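PDB 5V8K: p800 reaction center core protein from Heliobacterium modesticaldum, which forms the homodimeric core of a photosynthetic reaction center, a membrane protein that holds bacteriochlorophyll g pigments and a [4Fe-4S] cluster. Local coordinates for residues Val400-Lys404 with Val405-Thr409. Numbering follows the deposited sequence.
Sequences VFFSK and VSPWT. With GBF (Bacteriochlorophyll g), chain T.
At the turn that joins helix 376-401, predicted to span the membrane, to the short helix 407-411, the Phe402 ring packs on Ser406 and Pro407. CD2 of the Phe402 ring comes 3.7 Å from Ser406 CB, and Phe402 CE2 lies 4.1 Å from Pro407 CD. Both carbons approach the ring obliquely, while the two side chains, Phe402 and Pro407, cross at about a right angle. With CG anti to the carbonyl carbon (chi1 -74°), Phe402 sends its ring along the turn to meet the residues that start the next helix.

Ser406 is the N-cap of that helix. With chi1 at 74°, its hydroxyl turns toward the first turn of the helix, where Ser406 OG accepts two weak bonds: from Thr409 N at 3.3 Å, nearly straight at 162°, and from Trp408 N at 3.2 Å, much more bent. The same OG is hydrogen-bonded to Glu548 of the second subunit, and Trp408 NE1 bonds Asp547 of that subunit, which ties the cap to the dimer interface. Within the chain, Gln314 NE2 bridges the carbonyl oxygens of Phe401 and Val405, and Lys417 NZ takes that of Phe402.

At the helix end, Val400 and Phe401 border a bacteriochlorophyll g: Val400 CG2 is 3.9 Å from the pigment's CMA, and Phe401 CZ is 3.8 Å from its ester carbonyl oxygen O1A. Val400 CG1 sits over the centre of one face of the Phe401 ring, 3.6 Å above its plane. The chemistry thus divides along the chain, with side-chain carbons of Val400 and Phe401 against the pigment's methyl and ester carbonyl and, past the turn, a buried serine hydroxyl shared between backbone amides and the carboxylate of Glu548 of the second subunit.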
loop_
_atom_site.group_PDB
_atom_site.type_symbol
_atom_site.label_atom_id
_atom_site.label_comp_id
_atom_site.label_asym_id
_atom_site.label_seq_id
_atom_site.Cartn_x
_atom_site.Cartn_y
_atom_site.Cartn_z
ATOM N N VAL A 400 -21.461 16.291 8.221
ATOM C CA VAL A 400 -22.467 17.334 8.376
ATOM C C VAL A 400 -23.748 16.789 8.999
ATOM O O VAL A 400 -24.325 17.419 9.889
ATOM C CB VAL A 400 -22.745 17.991 7.016
ATOM C CG1 VAL A 400 -23.895 18.988 7.130
ATOM C CG2 VAL A 400 -21.482 18.664 6.495
ATOM N N PHE A 401 -24.235 15.625 8.530
ATOM C CA PHE A 401 -25.600 15.186 8.835
ATOM C C PHE A 401 -25.722 13.882 9.631
ATOM O O PHE A 401 -26.819 13.600 10.145
ATOM C CB PHE A 401 -26.406 15.030 7.535
ATOM C CG PHE A 401 -26.767 16.329 6.878
ATOM C CD1 PHE A 401 -27.422 17.332 7.585
ATOM C CD2 PHE A 401 -26.458 16.548 5.553
ATOM C CE1 PHE A 401 -27.773 18.545 6.977
ATOM C CE2 PHE A 401 -26.788 17.753 4.928
ATOM C CZ PHE A 401 -27.435 18.764 5.643
ATOM N N PHE A 402 -24.652 13.099 9.769
ATOM C CA PHE A 402 -24.684 11.831 10.486
ATOM C C PHE A 402 -23.965 11.842 11.838
ATOM O O PHE A 402 -23.794 10.776 12.439
ATOM C CB PHE A 402 -24.061 10.723 9.626
ATOM C CG PHE A 402 -24.919 10.247 8.475
ATOM C CD1 PHE A 402 -25.451 11.136 7.551
ATOM C CD2 PHE A 402 -25.113 8.887 8.270
ATOM C CE1 PHE A 402 -26.206 10.674 6.488
ATOM C CE2 PHE A 402 -25.851 8.434 7.200
ATOM C CZ PHE A 402 -26.393 9.326 6.303
ATOM N N SER A 403 -23.507 12.988 12.324
ATOM C CA SER A 403 -22.564 12.981 13.436
ATOM C C SER A 403 -23.232 13.032 14.804
ATOM O O SER A 403 -22.572 12.786 15.811
ATOM C CB SER A 403 -21.574 14.142 13.280
ATOM O OG SER A 403 -20.630 13.822 12.262
ATOM N N LYS A 404 -24.537 13.258 14.858
ATOM C CA LYS A 404 -25.295 13.154 16.094
ATOM C C LYS A 404 -26.149 11.886 16.118
ATOM O O LYS A 404 -26.009 11.054 17.019
ATOM C CB LYS A 404 -26.165 14.395 16.243
ATOM C CG LYS A 404 -27.050 14.400 17.477
ATOM C CD LYS A 404 -26.244 14.607 18.718
ATOM C CE LYS A 404 -27.158 15.086 19.853
ATOM N NZ LYS A 404 -26.348 15.386 21.043
ATOM N N VAL A 405 -27.057 11.735 15.152
ATOM C CA VAL A 405 -27.800 10.496 14.997
ATOM C C VAL A 405 -27.789 10.109 13.527
ATOM O O VAL A 405 -27.527 10.925 12.635
ATOM C CB VAL A 405 -29.246 10.584 15.539
ATOM C CG1 VAL A 405 -29.259 10.932 17.013
ATOM C CG2 VAL A 405 -30.052 11.603 14.778
ATOM N N SER A 406 -27.995 8.825 13.286
ATOM C CA SER A 406 -28.032 8.287 11.942
ATOM C C SER A 406 -28.948 7.090 11.935
ATOM O O SER A 406 -29.375 6.611 13.008
ATOM C CB SER A 406 -26.631 7.899 11.455
ATOM O OG SER A 406 -26.214 6.717 12.105
ATOM N N PRO A 407 -29.316 6.570 10.772
ATOM C CA PRO A 407 -30.106 5.339 10.753
ATOM C C PRO A 407 -29.397 4.207 11.477
ATOM O O PRO A 407 -30.063 3.354 12.071
ATOM C CB PRO A 407 -30.294 5.055 9.259
ATOM C CG PRO A 407 -30.028 6.359 8.577
ATOM C CD PRO A 407 -29.099 7.119 9.416
ATOM N N TRP A 408 -28.060 4.215 11.493
ATOM C CA TRP A 408 -27.311 3.160 12.165
ATOM C C TRP A 408 -27.457 3.247 13.687
ATOM O O TRP A 408 -27.724 2.233 14.343
ATOM C CB TRP A 408 -25.843 3.217 11.722
ATOM C CG TRP A 408 -25.030 2.108 12.239
ATOM C CD1 TRP A 408 -24.798 0.890 11.638
ATOM C CD2 TRP A 408 -24.336 2.086 13.484
ATOM N NE1 TRP A 408 -23.996 0.114 12.451
ATOM C CE2 TRP A 408 -23.698 0.829 13.584
ATOM C CE3 TRP A 408 -24.198 3.010 14.540
ATOM C CZ2 TRP A 408 -22.956 0.464 14.699
ATOM C CZ3 TRP A 408 -23.450 2.649 15.650
ATOM C CH2 TRP A 408 -22.849 1.383 15.728
ATOM N N THR A 409 -27.333 4.455 14.271
ATOM C CA THR A 409 -27.461 4.582 15.729
ATOM C C THR A 409 -28.866 4.214 16.182
ATOM O O THR A 409 -29.060 3.640 17.261
ATOM C CB THR A 409 -27.120 6.004 16.223
ATOM O OG1 THR A 409 -28.032 6.972 15.673
ATOM C CG2 THR A 409 -25.701 6.406 15.880
HETATM MG MG GBF T . -20.343 24.559 2.328
HETATM C CHA GBF T . -22.042 26.101 4.982
HETATM C CHB GBF T . -20.808 21.639 3.808
HETATM C CHC GBF T . -19.197 23.281 -0.620
HETATM C CHD GBF T . -20.054 27.871 0.877
HETATM N NA GBF T . -21.227 23.989 4.003
HETATM C C1A GBF T . -21.899 24.616 4.970
HETATM C C2A GBF T . -22.651 23.831 5.985
HETATM C C3A GBF T . -21.794 22.567 5.848
HETATM C C4A GBF T . -21.240 22.745 4.470
HETATM C CMA GBF T . -20.660 22.474 6.864
HETATM C CAA GBF T . -24.157 23.711 5.652
HETATM C CBA GBF T . -24.457 22.868 4.413
HETATM C CGA GBF T . -25.959 22.753 4.253
HETATM O O1A GBF T . -26.655 22.422 5.208
HETATM O O2A GBF T . -26.422 22.443 2.912
HETATM N NB GBF T . -20.203 22.653 1.605
HETATM C C1B GBF T . -20.281 21.567 2.412
HETATM C C2B GBF T . -19.986 20.456 1.658
HETATM C C3B GBF T . -19.556 20.914 0.425
HETATM C C4B GBF T . -19.585 22.328 0.467
HETATM C CMB GBF T . -20.119 19.017 2.110
HETATM C CAB GBF T . -19.198 19.956 -0.629
HETATM C CBB GBF T . -19.068 20.172 -1.919
HETATM N NC GBF T . -19.783 25.412 0.553
HETATM C C1C GBF T . -19.311 24.759 -0.506
HETATM C C2C GBF T . -18.760 25.404 -1.730
HETATM C C3C GBF T . -19.130 26.697 -1.173
HETATM C C4C GBF T . -19.659 26.684 0.111
HETATM C CMC GBF T . -17.218 25.240 -1.737
HETATM C CAC GBF T . -18.875 27.936 -1.934
HETATM C CBC GBF T . -18.301 27.878 -3.328
HETATM N ND GBF T . -20.866 26.477 2.681
HETATM C C1D GBF T . -20.716 27.701 2.180
HETATM C C2D GBF T . -21.245 29.009 2.984
HETATM C C3D GBF T . -21.725 28.184 4.006
HETATM C C4D GBF T . -21.518 26.777 3.876
HETATM C CMD GBF T . -21.262 30.474 2.742
HETATM C CAD GBF T . -22.536 28.384 5.228
HETATM O OBD GBF T . -22.834 29.427 5.900
HETATM C CBD GBF T . -22.638 27.060 5.943
HETATM C CGD GBF T . -21.854 26.984 7.222
HETATM O O1D GBF T . -20.690 26.624 7.265
HETATM O O2D GBF T . -22.445 27.356 8.472
HETATM C CED GBF T . -21.621 28.161 9.316
HETATM C C1 GBF T . -27.682 21.844 2.627
HETATM C C2 GBF T . -27.494 21.092 1.334
HETATM C C3 GBF T . -27.491 21.704 0.140
HETATM C C4 GBF T . -27.696 23.185 0.023
HETATM C C5 GBF T . -27.274 20.889 -1.115
#